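Local coordinates for protein endo alpha-1,4 polygalactosaminidase (Neosartorya fumigata, PDB 6OJ1) that cleaves alpha-1,4-linked galactosamine polymers from within the chain, acting as an endo-glycoside hydrolase of family GH114 that disrupts microbial biofilms, at residues D151-D156 / K187-I192; Y91-P96 / D111-E116. All coordinates share one frame; numbering follows the deposited sequence.

Interaction 1 of 2, residues D151-D156 / K187-I192; sequences DGYDND and KNAGDI
The ring of Tyr-153 carries its hydroxyl to the backbone of Ala-189, with OH 3.5 Å from Ala-189 CA and also against the CB methyl. Over one face of that ring, toward its rim, lies the carbonyl carbon of Asp-151, and at its edge, in plane, stand two waters. CG of Tyr-153 sits between its own N and carbonyl carbon (chi1 62°), which brings a face of the ring over the backbone of Asp-151. Ile-192 CG2 approaches CZ obliquely, at 4.0 Å.

No direct hydrogen bond joins the segments; the polar links between them run through water. One water lies 2.7 Å from Tyr-153 OH, donates to Asp-191 OD2 and accepts from Asp-191 N. Asp-151 OD2 receives two more waters, one held by Ala-189 N and the other by Asn-188 ND2. Within its own segment, Asp-151 O accepts from Asp-154 N and Asn-155 ND2, from opposite faces of its plane, tying the turn together.

The contact joins loops following the adjacent parallel strands 144-148 and 183-187 of the (beta/alpha) barrel. Helix 163-179, which links them, touches Tyr-153, Asp-191 and Ile-192, and Asn-188 reaches strand 202-206.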
ATOM      1  N   ASP A 151      -9.873   0.723   4.120  1.00 18.19           N
ATOM      2  CA  ASP A 151     -10.356   0.444   5.467  1.00 21.94           C
ATOM      3  C   ASP A 151     -11.255   1.555   5.996  1.00 18.94           C
ATOM      4  O   ASP A 151     -11.302   1.791   7.207  1.00 20.42           O
ATOM      5  CB  ASP A 151      -9.195   0.213   6.436  1.00 20.90           C
ATOM      6  CG  ASP A 151      -8.228   1.404   6.511  1.00 22.53           C
ATOM      7  OD1 ASP A 151      -8.378   2.373   5.741  1.00 20.72           O
ATOM      8  OD2 ASP A 151      -7.311   1.365   7.350  1.00 20.75           O
ATOM      9  N   GLY A 152     -12.016   2.203   5.103  1.00 20.48           N
ATOM     10  CA  GLY A 152     -12.923   3.258   5.522  1.00 19.54           C
ATOM     11  C   GLY A 152     -13.921   2.808   6.566  1.00 20.36           C
ATOM     12  O   GLY A 152     -14.286   3.592   7.444  1.00 20.52           O
ATOM     13  N   TYR A 153     -14.334   1.533   6.510  1.00 18.74           N
ATOM     14  CA  TYR A 153     -15.271   0.978   7.491  1.00 18.29           C
ATOM     15  C   TYR A 153     -14.752   1.098   8.921  1.00 26.09           C
ATOM     16  O   TYR A 153     -15.551   1.096   9.864  1.00 27.31           O
ATOM     17  CB  TYR A 153     -15.586  -0.501   7.177  1.00 23.08           C
ATOM     18  CG  TYR A 153     -14.373  -1.403   7.235  1.00 18.19           C
ATOM     19  CD1 TYR A 153     -13.894  -1.879   8.447  1.00 20.66           C
ATOM     20  CD2 TYR A 153     -13.673  -1.734   6.074  1.00 20.05           C
ATOM     21  CE1 TYR A 153     -12.753  -2.674   8.511  1.00 28.28           C
ATOM     22  CE2 TYR A 153     -12.541  -2.530   6.127  1.00 18.89           C
ATOM     23  CZ  TYR A 153     -12.087  -2.996   7.347  1.00 20.72           C
ATOM     24  OH  TYR A 153     -10.953  -3.789   7.407  1.00 20.92           O
ATOM     25  N   ASP A 154     -13.434   1.197   9.107  1.00 19.41           N
ATOM     26  CA  ASP A 154     -12.834   1.282  10.427  1.00 23.35           C
ATOM     27  C   ASP A 154     -12.564   2.726  10.834  1.00 33.11           C
ATOM     28  O   ASP A 154     -11.753   2.972  11.734  1.00 32.46           O
ATOM     29  CB  ASP A 154     -11.544   0.463  10.454  1.00 28.19           C
ATOM     30  CG  ASP A 154     -11.104   0.105  11.858  1.00 32.70           C
ATOM     31  OD1 ASP A 154     -11.960   0.064  12.763  1.00 33.84           O
ATOM     32  OD2 ASP A 154      -9.894  -0.120  12.049  1.00 41.13           O
ATOM     33  N   ASN A 155     -13.233   3.678  10.188  1.00 26.27           N
ATOM     34  CA  ASN A 155     -12.967   5.097  10.373  1.00 26.51           C
ATOM     35  C   ASN A 155     -14.267   5.878  10.252  1.00 29.35           C
ATOM     36  O   ASN A 155     -15.278   5.367   9.771  1.00 24.82           O
ATOM     37  CB  ASN A 155     -11.971   5.598   9.340  1.00 24.75           C
ATOM     38  CG  ASN A 155     -10.581   5.051   9.570  1.00 27.24           C
ATOM     39  OD1 ASN A 155      -9.853   5.535  10.433  1.00 31.82           O
ATOM     40  ND2 ASN A 155     -10.205   4.043   8.800  1.00 25.10           N
ATOM     41  N   ASP A 156     -14.221   7.140  10.675  1.00 26.59           N
ATOM     42  CA  ASP A 156     -15.367   8.042  10.555  1.00 27.82           C
ATOM     43  C   ASP A 156     -15.431   8.500   9.099  1.00 31.74           C
ATOM     44  O   ASP A 156     -14.889   9.538   8.715  1.00 25.85           O
ATOM     45  CB  ASP A 156     -15.224   9.202  11.541  1.00 32.80           C
ATOM     46  CG  ASP A 156     -16.355  10.215  11.444  1.00 41.56           C
ATOM     47  OD1 ASP A 156     -17.321   9.988  10.686  1.00 34.50           O
ATOM     48  OD2 ASP A 156     -16.268  11.257  12.134  1.00 44.48           O
ATOM     49  N   LYS A 187      -3.638  -3.409   1.865  1.00 16.03           N
ATOM     50  CA  LYS A 187      -3.078  -2.404   2.767  1.00 17.29           C
ATOM     51  C   LYS A 187      -3.851  -2.460   4.081  1.00 19.19           C
ATOM     52  O   LYS A 187      -5.033  -2.100   4.122  1.00 17.33           O
ATOM     53  CB  LYS A 187      -3.182  -1.017   2.146  1.00 14.27           C
ATOM     54  CG  LYS A 187      -2.659   0.130   3.017  1.00 15.86           C
ATOM     55  CD  LYS A 187      -1.158   0.002   3.278  1.00 18.11           C
ATOM     56  CE  LYS A 187      -0.578   1.280   3.909  1.00 18.41           C
ATOM     57  NZ  LYS A 187      -0.674   2.470   3.014  1.00 17.96           N
ATOM     58  N   ASN A 188      -3.183  -2.892   5.154  1.00 17.14           N
ATOM     59  CA  ASN A 188      -3.783  -2.985   6.507  1.00 17.92           C
ATOM     60  C   ASN A 188      -5.096  -3.757   6.404  1.00 21.03           C
ATOM     61  O   ASN A 188      -5.095  -4.854   5.838  1.00 20.95           O
ATOM     62  CB  ASN A 188      -3.899  -1.588   7.102  1.00 18.41           C
ATOM     63  CG  ASN A 188      -2.554  -0.945   7.316  1.00 19.73           C
ATOM     64  OD1 ASN A 188      -1.631  -1.586   7.835  1.00 21.50           O
ATOM     65  ND2 ASN A 188      -2.427   0.315   6.933  1.00 18.13           N
ATOM     66  N   ALA A 189      -6.204  -3.243   6.947  1.00 19.04           N
ATOM     67  CA  ALA A 189      -7.532  -3.851   6.776  1.00 18.41           C
ATOM     68  C   ALA A 189      -7.547  -5.309   7.221  1.00 23.81           C
ATOM     69  O   ALA A 189      -8.125  -6.175   6.557  1.00 20.96           O
ATOM     70  CB  ALA A 189      -8.003  -3.723   5.320  1.00 18.79           C
ATOM     71  N   GLY A 190      -6.926  -5.582   8.376  1.00 20.57           N
ATOM     72  CA  GLY A 190      -6.771  -6.957   8.828  1.00 21.60           C
ATOM     73  C   GLY A 190      -8.073  -7.736   8.962  1.00 24.80           C
ATOM     74  O   GLY A 190      -8.086  -8.960   8.793  1.00 25.69           O
ATOM     75  N   ASP A 191      -9.178  -7.052   9.293  1.00 20.53           N
ATOM     76  CA  ASP A 191     -10.446  -7.753   9.522  1.00 22.61           C
ATOM     77  C   ASP A 191     -10.960  -8.471   8.281  1.00 23.12           C
ATOM     78  O   ASP A 191     -11.711  -9.451   8.412  1.00 26.19           O
ATOM     79  CB  ASP A 191     -11.514  -6.782  10.022  1.00 29.47           C
ATOM     80  CG  ASP A 191     -11.256  -6.316  11.434  1.00 37.79           C
ATOM     81  OD1 ASP A 191     -11.153  -7.179  12.330  1.00 36.72           O
ATOM     82  OD2 ASP A 191     -11.144  -5.092  11.650  1.00 37.90           O
ATOM     83  N   ILE A 192     -10.601  -8.007   7.079  1.00 20.17           N
ATOM     84  CA  ILE A 192     -11.147  -8.586   5.847  1.00 24.17           C
ATOM     85  C   ILE A 192     -10.183  -9.551   5.166  1.00 23.44           C
ATOM     86  O   ILE A 192     -10.490 -10.049   4.072  1.00 22.28           O
ATOM     87  CB  ILE A 192     -11.603  -7.513   4.833  1.00 19.88           C
ATOM     88  CG1 ILE A 192     -10.425  -6.739   4.211  1.00 21.03           C
ATOM     89  CG2 ILE A 192     -12.610  -6.542   5.470  1.00 22.01           C
ATOM     90  CD1 ILE A 192     -10.819  -5.896   2.983  1.00 23.24           C
TER
HETATM   91  O   HOH W   1      -6.733  -0.864   8.723  1.00 21.27           O
HETATM   92  O   HOH W   2      -4.829   1.663   5.844  1.00 24.35           O
HETATM   93  O   HOH W   3      -9.709  -4.181   9.768  1.00 26.42           O
HETATM   94  O   HOH W   4     -13.432  -3.038  12.241  1.00 49.37           O

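Interaction 2 of 2, residues Y91-P96 / D111-E116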
ATOM      1  N   TYR A  91     -10.109  10.462  -1.606  1.00 19.17           N
ATOM      2  CA  TYR A  91      -9.909  11.581  -2.515  1.00 20.66           C
ATOM      3  C   TYR A  91      -8.742  12.431  -2.029  1.00 18.95           C
ATOM      4  O   TYR A  91      -8.736  12.865  -0.877  1.00 21.16           O
ATOM      5  CB  TYR A  91     -11.183  12.420  -2.559  1.00 21.00           C
ATOM      6  CG  TYR A  91     -11.055  13.763  -3.242  1.00 20.47           C
ATOM      7  CD1 TYR A  91     -11.160  13.869  -4.619  1.00 23.45           C
ATOM      8  CD2 TYR A  91     -10.890  14.926  -2.506  1.00 22.63           C
ATOM      9  CE1 TYR A  91     -11.073  15.094  -5.249  1.00 21.12           C
ATOM     10  CE2 TYR A  91     -10.805  16.156  -3.117  1.00 22.29           C
ATOM     11  CZ  TYR A  91     -10.897  16.233  -4.493  1.00 24.11           C
ATOM     12  OH  TYR A  91     -10.815  17.462  -5.091  1.00 28.20           O
ATOM     13  N   GLU A  92      -7.765  12.667  -2.908  1.00 19.55           N
ATOM     14  CA  GLU A  92      -6.606  13.511  -2.640  1.00 20.79           C
ATOM     15  C   GLU A  92      -6.683  14.703  -3.574  1.00 19.81           C
ATOM     16  O   GLU A  92      -6.656  14.523  -4.794  1.00 20.37           O
ATOM     17  CB  GLU A  92      -5.298  12.751  -2.890  1.00 20.01           C
ATOM     18  CG  GLU A  92      -5.146  11.465  -2.097  1.00 19.30           C
ATOM     19  CD  GLU A  92      -4.156  10.509  -2.738  1.00 21.23           C
ATOM     20  OE1 GLU A  92      -4.359  10.120  -3.903  1.00 19.34           O
ATOM     21  OE2 GLU A  92      -3.168  10.150  -2.069  1.00 23.71           O
ATOM     22  N   ASN A  93      -6.777  15.913  -3.013  1.00 20.24           N
ATOM     23  CA  ASN A  93      -7.090  17.067  -3.848  1.00 25.49           C
ATOM     24  C   ASN A  93      -5.899  17.568  -4.651  1.00 26.82           C
ATOM     25  O   ASN A  93      -6.033  18.574  -5.359  1.00 27.98           O
ATOM     26  CB  ASN A  93      -7.681  18.213  -3.010  1.00 31.11           C
ATOM     27  CG  ASN A  93      -6.650  18.926  -2.131  1.00 39.32           C
ATOM     28  OD1 ASN A  93      -5.466  18.569  -2.081  1.00 33.45           O
ATOM     29  ND2 ASN A  93      -7.113  19.952  -1.428  1.00 45.46           N
ATOM     30  N   TRP A  94      -4.752  16.902  -4.578  1.00 22.16           N
ATOM     31  CA  TRP A  94      -3.603  17.314  -5.379  1.00 26.85           C
ATOM     32  C   TRP A  94      -3.352  16.422  -6.589  1.00 24.11           C
ATOM     33  O   TRP A  94      -2.380  16.657  -7.317  1.00 26.27           O
ATOM     34  CB  TRP A  94      -2.342  17.368  -4.515  1.00 24.80           C
ATOM     35  CG  TRP A  94      -1.939  16.065  -3.902  1.00 26.26           C
ATOM     36  CD1 TRP A  94      -0.999  15.190  -4.374  1.00 26.88           C
ATOM     37  CD2 TRP A  94      -2.440  15.494  -2.684  1.00 24.45           C
ATOM     38  NE1 TRP A  94      -0.893  14.110  -3.530  1.00 24.32           N
ATOM     39  CE2 TRP A  94      -1.762  14.277  -2.484  1.00 23.60           C
ATOM     40  CE3 TRP A  94      -3.402  15.893  -1.749  1.00 28.44           C
ATOM     41  CZ2 TRP A  94      -2.013  13.451  -1.383  1.00 24.69           C
ATOM     42  CZ3 TRP A  94      -3.656  15.068  -0.656  1.00 27.66           C
ATOM     43  CH2 TRP A  94      -2.960  13.863  -0.483  1.00 25.76           C
ATOM     44  N   ARG A  95      -4.216  15.439  -6.852  1.00 20.10           N
ATOM     45  CA  ARG A  95      -3.941  14.537  -7.959  1.00 17.82           C
ATOM     46  C   ARG A  95      -4.434  15.138  -9.274  1.00 25.43           C
ATOM     47  O   ARG A  95      -5.372  15.940  -9.286  1.00 20.72           O
ATOM     48  CB  ARG A  95      -4.606  13.181  -7.746  1.00 17.92           C
ATOM     49  CG  ARG A  95      -4.161  12.460  -6.479  1.00 19.43           C
ATOM     50  CD  ARG A  95      -2.644  12.306  -6.439  1.00 17.95           C
ATOM     51  NE  ARG A  95      -2.269  11.437  -5.344  1.00 20.12           N
ATOM     52  CZ  ARG A  95      -1.029  11.023  -5.105  1.00 25.41           C
ATOM     53  NH1 ARG A  95      -0.800  10.225  -4.070  1.00 20.44           N
ATOM     54  NH2 ARG A  95      -0.032  11.408  -5.896  1.00 19.59           N
ATOM     55  N   PRO A  96      -3.798  14.784 -10.395  1.00 23.67           N
ATOM     56  CA  PRO A  96      -4.194  15.386 -11.679  1.00 23.12           C
ATOM     57  C   PRO A  96      -5.542  14.913 -12.184  1.00 21.51           C
ATOM     58  O   PRO A  96      -6.090  15.549 -13.095  1.00 25.30           O
ATOM     59  CB  PRO A  96      -3.058  14.979 -12.632  1.00 29.40           C
ATOM     60  CG  PRO A  96      -2.346  13.854 -11.950  1.00 30.34           C
ATOM     61  CD  PRO A  96      -2.501  14.088 -10.480  1.00 31.23           C
ATOM     62  N   ASP A 111      -8.671  13.396   8.310  1.00 34.17           N
ATOM     63  CA  ASP A 111      -8.472  13.872   9.694  1.00 57.14           C
ATOM     64  C   ASP A 111      -8.456  15.409   9.680  1.00 66.56           C
ATOM     65  O   ASP A 111      -7.409  16.055   9.786  1.00 74.92           O
ATOM     66  CB  ASP A 111      -7.232  13.283  10.380  1.00 65.38           C
ATOM     67  CG  ASP A 111      -6.018  13.197   9.469  1.00 77.22           C
ATOM     68  OD1 ASP A 111      -6.098  13.614   8.296  1.00 82.26           O
ATOM     69  OD2 ASP A 111      -4.963  12.720   9.948  1.00 80.91           O
ATOM     70  N   ASP A 112      -9.654  15.970   9.534  1.00 69.20           N
ATOM     71  CA  ASP A 112      -9.985  17.385   9.713  1.00 78.04           C
ATOM     72  C   ASP A 112      -9.416  18.293   8.627  1.00 80.10           C
ATOM     73  O   ASP A 112      -9.464  19.520   8.775  1.00 84.41           O
ATOM     74  CB  ASP A 112      -9.540  17.894  11.089  1.00 83.44           C
ATOM     75  N   TRP A 113      -8.888  17.740   7.538  1.00 76.43           N
ATOM     76  CA  TRP A 113      -8.426  18.542   6.410  1.00 74.00           C
ATOM     77  C   TRP A 113      -9.194  18.147   5.155  1.00 70.56           C
ATOM     78  O   TRP A 113      -9.126  16.977   4.735  1.00 61.80           O
ATOM     79  CB  TRP A 113      -6.926  18.369   6.191  1.00 73.49           C
ATOM     80  CG  TRP A 113      -6.429  19.060   4.962  1.00 80.26           C
ATOM     81  CD1 TRP A 113      -6.515  20.395   4.677  1.00 83.08           C
ATOM     82  CD2 TRP A 113      -5.752  18.456   3.854  1.00 77.25           C
ATOM     83  NE1 TRP A 113      -5.938  20.657   3.455  1.00 81.38           N
ATOM     84  CE2 TRP A 113      -5.458  19.485   2.932  1.00 79.06           C
ATOM     85  CE3 TRP A 113      -5.363  17.146   3.552  1.00 60.00           C
ATOM     86  CZ2 TRP A 113      -4.795  19.242   1.729  1.00 75.89           C
ATOM     87  CZ3 TRP A 113      -4.707  16.906   2.362  1.00 58.40           C
ATOM     88  CH2 TRP A 113      -4.431  17.948   1.462  1.00 68.32           C
ATOM     89  N   PRO A 114      -9.921  19.071   4.518  1.00 71.56           N
ATOM     90  CA  PRO A 114     -10.757  18.693   3.365  1.00 65.79           C
ATOM     91  C   PRO A 114      -9.961  18.263   2.152  1.00 56.93           C
ATOM     92  O   PRO A 114     -10.560  17.789   1.176  1.00 55.14           O
ATOM     93  CB  PRO A 114     -11.560  19.971   3.070  1.00 70.07           C
ATOM     94  CG  PRO A 114     -11.360  20.863   4.268  1.00 74.26           C
ATOM     95  CD  PRO A 114     -10.020  20.508   4.821  1.00 74.53           C
ATOM     96  N   GLY A 115      -8.639  18.421   2.173  1.00 52.33           N
ATOM     97  CA  GLY A 115      -7.834  17.978   1.053  1.00 50.60           C
ATOM     98  C   GLY A 115      -7.764  16.477   0.887  1.00 45.94           C
ATOM     99  O   GLY A 115      -7.306  16.010  -0.165  1.00 30.47           O
ATOM    100  N   GLU A 116      -8.190  15.712   1.897  1.00 31.04           N
ATOM    101  CA  GLU A 116      -8.278  14.266   1.751  1.00 21.54           C
ATOM    102  C   GLU A 116      -9.563  13.776   2.401  1.00 19.14           C
ATOM    103  O   GLU A 116      -9.802  14.044   3.585  1.00 24.18           O
ATOM    104  CB  GLU A 116      -7.072  13.549   2.360  1.00 27.65           C
ATOM    105  CG  GLU A 116      -6.947  12.153   1.820  1.00 25.99           C
ATOM    106  CD  GLU A 116      -5.606  11.505   2.072  1.00 35.35           C
ATOM    107  OE1 GLU A 116      -5.434  10.350   1.624  1.00 21.89           O
ATOM    108  OE2 GLU A 116      -4.732  12.139   2.700  1.00 41.02           O
TER
HETATM  109  O   HOH W   5     -10.356  19.527  -1.115  1.00 51.03           O
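Glu-92 and Glu-116 form an antiparallel, non-hydrogen-bonded pair at one end of a small three-stranded sheet that accompanies the (beta/alpha) barrel, and each segment makes a type I turn there, Glu-92 to Arg-95 and Trp-113 to Glu-116.

Backbone contacts come first. Asn-93 N donates to Gly-115 O at 2.9 Å, in the carbonyl plane, and Glu-116 CA points its hydrogen at Tyr-91 O, 3.0 Å away. The Asn-93 bond lies on one side of the pair; on the other, backbone bonding of Tyr-91 with Lys-117 continues the sheet.

Charge forms a second group. The side chains of Glu-92 and Glu-116 run side by side and point the same way, their carboxylate planes turned 39° apart, with OE2 of Glu-92 4.3 Å from OE1 of Glu-116. Their mutual repulsion is probably eased by separate partners: Arg-95 grips Glu-92 side-on in a salt bridge, NE to OE1 at 2.9 Å and NH1 to OE2, both nitrogens coming from above the carboxylate plane, whereas Ser-90 OG binds Glu-116 OE1. Arg-95 NH1 also pairs with Asp-63, and NE1 of Trp-94 lies over the centre of the Arg-95 guanidinium.

Aromatic contacts make the third. The six-membered rings of Trp-94 and Trp-113 touch along their borders, planes 22° apart, neither lying over the other's face. With CG anti to its N (chi1 174°), Trp-113 folds back over its own turn, Gly-115 CA beneath one face; the poor order of this loop makes its ring position less certain. Glu-116 OE2 stands at the edge of Trp-94, 4.0 Å from CH2.

The amide of Asn-93 is nearly perpendicular to the Trp-113 ring, its OD1 3.7 Å from CH2.

Overall arrangement
Interactions 1 and 2 illustrate how loops around a (beta/alpha) barrel are tied in different ways. Interaction 1 joins, largely through ordered waters, the loops after the neighbouring strands 144-148 and 183-187; interaction 2 is a short antiparallel pairing inside the excursion between strands 81-87 and 144-148. Their centres are 19 Å apart and their nearest atoms about 7 Å, so they do not touch. Strand 116-119 nevertheless connects them: it begins with Glu-116 of interaction 2, and its Trp-118 packs on Asp-151 and Asn-155 of interaction 1. A bound potassium ion lies about 7 Å from the side chain of Asp-151 and, likewise, a potassium ion lies about 8 Å from that of Glu-116.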